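Long-range contacts in 2-hydroxyisobutyryl-CoA synthetase (Aquincola tertiaricarbonis, PDB 6HDY), which is a CoA synthetase of the ANL superfamily, built from an AMP-binding region and a C-terminal domain of the AMP-binding enzyme family: residues H123-S128 / L174-W179; T135-G140 / T333-I338. One frame throughout, in Å; residues are numbered along the deposited sequence.

Interaction 1: H123-S128 / L174-W179; sequences HVHGTS and LYMGSW. With 3HL ((3S)-3-hydroxybutanoic acid), chain B; 8LQ ([[(2~{R},3~{S},4~{R},5~{R})-5-(6-aminopurin-9-yl)-3,4-bis(oxidanyl)oxolan-2-yl]methoxy-oxidanyl-phosphoryl] (3~{S})-3-oxidanylbutanoate), chain C.
L174 O accepts a hydrogen bond from G126 N over 3.1 Å with an almost straight N-H (174°), although the donor is tilted from the carbonyl plane. A water adds a second bridge, donating to G126 O at 2.7 Å and accepting from M176 N. The L174 side chain packs alongside, its CD1 3.6 Å from T127 O.

An aromatic cluster forms the other half. The H125 ring turns its edge to the face of the W179 five-membered ring, planes 51° apart, and H125 CE1 comes within 3.2 Å of W179 NE1. H125 ND1 and W179 NE1 both bond to S173 O, a shared acceptor that probably helps to set the two rings against each other. H123 presents its edge to the six-membered ring of W179 in a T-shaped pair (81°). H123 ND1 and H125 NE2 are hydrogen-bonded at 2.8 Å, and either could be the donor; E186 of the second subunit bonds H123 NE2. The bend at chi2 of M176 brings SD to 3.6 Å from H125 CB.

Y175 lines the pocket of 3HL and 8LQ, whose models overlap. The contact thus seats the start of helix 176-187 against the end of strand 121-126, whose sheet partner is strand 136-140.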
# COMPACT_ATOMS: atom_id res chain seq x y z
N HIS A 123 -3.36 -9.18 -10.50
CA HIS A 123 -3.08 -7.84 -10.00
C HIS A 123 -2.91 -6.86 -11.12
O HIS A 123 -2.38 -7.20 -12.17
CB HIS A 123 -1.80 -7.86 -9.19
CG HIS A 123 -1.97 -7.92 -7.71
ND1 HIS A 123 -1.21 -7.14 -6.88
CD2 HIS A 123 -2.75 -8.72 -6.96
CE1 HIS A 123 -1.51 -7.51 -5.66
NE2 HIS A 123 -2.45 -8.45 -5.66
N VAL A 124 -3.40 -5.63 -10.89
CA VAL A 124 -3.29 -4.49 -11.80
C VAL A 124 -2.41 -3.44 -11.14
O VAL A 124 -2.70 -3.01 -10.03
CB VAL A 124 -4.64 -3.92 -12.30
CG1 VAL A 124 -4.43 -2.72 -13.22
CG2 VAL A 124 -5.48 -5.00 -12.99
N HIS A 125 -1.30 -3.10 -11.79
CA HIS A 125 -0.36 -2.08 -11.35
C HIS A 125 0.02 -1.26 -12.56
O HIS A 125 -0.63 -1.37 -13.59
CB HIS A 125 0.88 -2.73 -10.72
CG HIS A 125 0.58 -3.46 -9.45
ND1 HIS A 125 0.48 -2.80 -8.24
CD2 HIS A 125 0.36 -4.79 -9.26
CE1 HIS A 125 0.18 -3.73 -7.36
NE2 HIS A 125 0.12 -4.95 -7.92
N GLY A 126 1.05 -0.47 -12.48
CA GLY A 126 1.45 0.32 -13.63
C GLY A 126 2.52 1.35 -13.35
O GLY A 126 3.14 1.33 -12.29
N THR A 127 2.71 2.25 -14.31
CA THR A 127 3.65 3.37 -14.25
C THR A 127 2.88 4.69 -13.93
O THR A 127 1.65 4.74 -14.08
CB THR A 127 4.44 3.47 -15.57
OG1 THR A 127 3.54 3.80 -16.63
CG2 THR A 127 5.17 2.19 -15.91
N SER A 128 3.59 5.76 -13.50
CA SER A 128 3.00 7.06 -13.16
C SER A 128 3.78 8.22 -13.77
O SER A 128 5.00 8.28 -13.64
CB SER A 128 2.89 7.23 -11.65
OG SER A 128 4.15 7.14 -11.00
N LEU A 174 0.47 1.84 -7.68
CA LEU A 174 0.79 1.41 -9.03
C LEU A 174 2.20 0.81 -9.06
O LEU A 174 2.43 -0.19 -9.74
CB LEU A 174 0.73 2.61 -9.99
CG LEU A 174 -0.65 3.14 -10.33
CD1 LEU A 174 -0.52 4.33 -11.20
CD2 LEU A 174 -1.50 2.08 -11.01
N TYR A 175 3.11 1.41 -8.29
CA TYR A 175 4.53 1.09 -8.18
C TYR A 175 4.83 -0.37 -7.77
O TYR A 175 4.41 -0.82 -6.71
CB TYR A 175 5.17 2.10 -7.22
CG TYR A 175 6.67 1.94 -7.07
CD1 TYR A 175 7.51 2.10 -8.16
CD2 TYR A 175 7.24 1.64 -5.84
CE1 TYR A 175 8.90 1.98 -8.03
CE2 TYR A 175 8.62 1.53 -5.69
CZ TYR A 175 9.45 1.69 -6.79
OH TYR A 175 10.81 1.58 -6.68
N MET A 176 5.63 -1.09 -8.61
CA MET A 176 5.94 -2.51 -8.40
C MET A 176 6.92 -2.84 -7.29
O MET A 176 6.89 -3.97 -6.78
CB MET A 176 6.43 -3.18 -9.69
CG MET A 176 5.33 -3.36 -10.74
SD MET A 176 3.98 -4.43 -10.24
CE MET A 176 4.78 -6.02 -10.07
N GLY A 177 7.81 -1.89 -6.97
CA GLY A 177 8.85 -2.04 -5.98
C GLY A 177 8.39 -2.59 -4.65
O GLY A 177 8.91 -3.60 -4.18
N SER A 178 7.44 -1.87 -4.02
CA SER A 178 6.89 -2.26 -2.71
C SER A 178 6.24 -3.65 -2.73
O SER A 178 6.51 -4.47 -1.84
CB SER A 178 5.86 -1.24 -2.26
OG SER A 178 4.86 -1.09 -3.26
N TRP A 179 5.39 -3.92 -3.76
CA TRP A 179 4.66 -5.20 -3.90
C TRP A 179 5.62 -6.35 -4.10
O TRP A 179 5.43 -7.43 -3.53
CB TRP A 179 3.63 -5.13 -5.07
CG TRP A 179 2.59 -4.08 -4.84
CD1 TRP A 179 2.58 -2.82 -5.36
CD2 TRP A 179 1.45 -4.16 -3.97
NE1 TRP A 179 1.49 -2.12 -4.89
CE2 TRP A 179 0.79 -2.92 -4.02
CE3 TRP A 179 0.94 -5.16 -3.12
CZ2 TRP A 179 -0.38 -2.64 -3.28
CZ3 TRP A 179 -0.20 -4.89 -2.37
CH2 TRP A 179 -0.86 -3.65 -2.47
CA 3HL B . 11.78 -0.26 -10.01
CB 3HL B . 10.49 -1.05 -10.33
OG1 3HL B . 10.56 -2.42 -9.97
CG2 3HL B . 9.30 -0.48 -9.63
C 3HL B . 12.76 -1.19 -9.33
OA 3HL B . 12.49 -1.62 -8.22
OB 3HL B . 13.78 -1.63 -10.10
N9 8LQ C . 16.59 1.99 -11.19
C8 8LQ C . 15.85 1.06 -10.56
N7 8LQ C . 16.63 0.40 -9.72
C5 8LQ C . 17.87 0.90 -9.83
C6 8LQ C . 19.04 0.65 -9.19
N6 8LQ C . 19.06 -0.32 -8.28
N1 8LQ C . 20.17 1.32 -9.47
C2 8LQ C . 20.15 2.34 -10.43
N3 8LQ C . 18.94 2.63 -11.02
C4 8LQ C . 17.84 1.89 -10.74
CAA 8LQ C . 10.22 -1.64 -9.41
CAZ 8LQ C . 11.70 -1.46 -9.00
OAE 8LQ C . 11.79 -0.61 -7.85
CAL 8LQ C . 12.56 -0.84 -10.12
CAS 8LQ C . 11.96 0.49 -10.59
OAC 8LQ C . 12.14 1.51 -9.93
OAQ 8LQ C . 11.18 0.42 -11.73
PBC 8LQ C . 10.71 1.71 -12.54
OAH 8LQ C . 9.77 2.50 -11.54
OAD 8LQ C . 10.04 1.39 -13.82
O5' 8LQ C . 12.05 2.51 -12.82
C5' 8LQ C . 13.10 1.78 -13.46
C4' 8LQ C . 14.30 2.67 -13.61
O4' 8LQ C . 14.74 3.13 -12.30
C3' 8LQ C . 15.40 1.84 -14.12
O3' 8LQ C . 15.34 1.76 -15.58
C2' 8LQ C . 16.62 2.61 -13.62
O2' 8LQ C . 16.84 3.85 -14.42
C1' 8LQ C . 16.17 2.99 -12.23
O HOH W 1 5.37 0.10 -11.41

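Interaction 2: T135-G140 / T333-I338; sequences TAFGIG and TSQPMI
Hydrogen bonds from two consecutive side chains, S334 and Q335, to the backbone of strand 136-140 carry this contact. The amide of Q335 is bidentate: NE2 donates to A136 O at 3.1 Å, nearly straight (173°) and in the carbonyl plane, while OE1 accepts from G138 N at 2.8 Å. That second donor stands well above the plane of the side-chain carbonyl, 59° out of it. The side chain runs extended beyond CG (chi2 -176°), which carries the amide across to the strand. NE2 has a second acceptor in F110 O, so three bonds hold the amide and probably fix its flip; A136 O also accepts from Q104 NE2. Farther along, S334 OG accepts from G140 N at 3.0 Å, and its bond to D143 OD2 anchors the hydroxyl from the helix side.

Van der Waals contact is slight by comparison. OE1 of Q335 lies 3.2 Å from F137 CA and near the plane of the F137 ring at its edge, the two side chains crossing at about a right angle. CG2 of I139 sits 4.0 Å from S334 OG.

The amide pairs with A136 O and G138 N, flanking F137, much as an adjoining strand might. It joins the loop between strands 322-329 and 340-347 to the two-stranded antiparallel sheet of the AMP-binding region, and the S334 bond falls at G140, the N-cap position of helix 141-157.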
# COMPACT_ATOMS: atom_id res chain seq x y z
N THR A 135 1.59 3.02 -18.50
CA THR A 135 1.41 1.65 -18.95
C THR A 135 0.85 0.84 -17.81
O THR A 135 1.31 0.97 -16.68
CB THR A 135 2.68 1.05 -19.55
OG1 THR A 135 3.80 1.62 -18.91
CG2 THR A 135 2.78 1.31 -21.03
N ALA A 136 -0.14 0.02 -18.12
CA ALA A 136 -0.79 -0.85 -17.15
C ALA A 136 -0.14 -2.23 -17.10
O ALA A 136 0.11 -2.85 -18.13
CB ALA A 136 -2.27 -0.98 -17.51
N PHE A 137 0.09 -2.73 -15.89
CA PHE A 137 0.59 -4.07 -15.73
C PHE A 137 -0.57 -4.99 -15.31
O PHE A 137 -1.26 -4.72 -14.33
CB PHE A 137 1.78 -4.15 -14.76
CG PHE A 137 2.94 -3.21 -15.05
CD1 PHE A 137 3.49 -3.13 -16.33
CD2 PHE A 137 3.54 -2.48 -14.03
CE1 PHE A 137 4.59 -2.30 -16.58
CE2 PHE A 137 4.60 -1.61 -14.30
CZ PHE A 137 5.13 -1.53 -15.56
N GLY A 138 -0.79 -6.04 -16.09
CA GLY A 138 -1.77 -7.08 -15.85
C GLY A 138 -1.00 -8.35 -15.58
O GLY A 138 -0.58 -9.03 -16.51
N ILE A 139 -0.75 -8.63 -14.31
CA ILE A 139 0.04 -9.77 -13.85
C ILE A 139 -0.85 -10.96 -13.45
O ILE A 139 -1.75 -10.80 -12.63
CB ILE A 139 1.01 -9.32 -12.75
CG1 ILE A 139 1.72 -8.01 -13.20
CG2 ILE A 139 2.01 -10.43 -12.44
CD1 ILE A 139 2.01 -7.07 -12.14
N GLY A 140 -0.60 -12.12 -14.07
CA GLY A 140 -1.37 -13.33 -13.80
C GLY A 140 -0.99 -13.93 -12.47
O GLY A 140 0.08 -13.62 -11.94
N THR A 333 4.42 -15.84 -17.90
CA THR A 333 3.43 -16.11 -18.94
C THR A 333 2.58 -14.88 -19.26
O THR A 333 2.00 -14.80 -20.34
CB THR A 333 2.56 -17.31 -18.54
OG1 THR A 333 1.99 -17.06 -17.25
CG2 THR A 333 3.32 -18.64 -18.55
N SER A 334 2.48 -13.90 -18.32
CA SER A 334 1.67 -12.68 -18.49
C SER A 334 2.59 -11.49 -18.77
O SER A 334 3.57 -11.30 -18.04
CB SER A 334 0.80 -12.42 -17.26
OG SER A 334 1.55 -11.83 -16.20
N GLN A 335 2.29 -10.71 -19.84
CA GLN A 335 3.13 -9.58 -20.29
C GLN A 335 4.62 -9.94 -20.31
O GLN A 335 5.43 -9.22 -19.73
CB GLN A 335 2.84 -8.30 -19.47
CG GLN A 335 1.40 -7.78 -19.71
CD GLN A 335 1.15 -6.47 -18.98
OE1 GLN A 335 1.46 -6.31 -17.80
NE2 GLN A 335 0.56 -5.50 -19.67
N PRO A 336 5.04 -11.10 -20.93
CA PRO A 336 6.48 -11.43 -20.90
C PRO A 336 7.28 -10.43 -21.72
O PRO A 336 6.87 -10.04 -22.81
CB PRO A 336 6.54 -12.86 -21.46
CG PRO A 336 5.34 -12.98 -22.32
CD PRO A 336 4.27 -12.11 -21.70
N MET A 337 8.38 -9.99 -21.16
CA MET A 337 9.27 -9.03 -21.81
C MET A 337 10.43 -9.77 -22.45
O MET A 337 11.15 -10.50 -21.76
CB MET A 337 9.82 -8.00 -20.80
CG MET A 337 8.81 -7.03 -20.23
SD MET A 337 7.88 -5.97 -21.35
CE MET A 337 8.96 -5.61 -22.51
N ILE A 338 10.56 -9.64 -23.77
CA ILE A 338 11.63 -10.31 -24.52
C ILE A 338 12.52 -9.26 -25.15
O ILE A 338 12.15 -8.61 -26.13
CB ILE A 338 11.12 -11.38 -25.53
CG1 ILE A 338 10.13 -12.36 -24.86
CG2 ILE A 338 12.31 -12.14 -26.15
CD1 ILE A 338 9.33 -13.17 -25.80

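Overall arrangement
From the N terminus the chain passes 123-128, turns through a partly unmodelled loop into 135-140, and these neighbouring strands pair antiparallel. Interaction 1 closes a loop of 45 residues when 174-179 returns to the first strand; interaction 2 closes a far longer one of 192 residues when 333-338 reaches the second. The segments alternate, so the two loops cross. The hairpin is what they share: H125 O and F137 N are probably hydrogen-bonded across it, and M176 packs on I139. Together the contacts connect this small sheet to helix 176-187 beside the ligands and to the loop leading into strand 340-347, and both touch the second subunit.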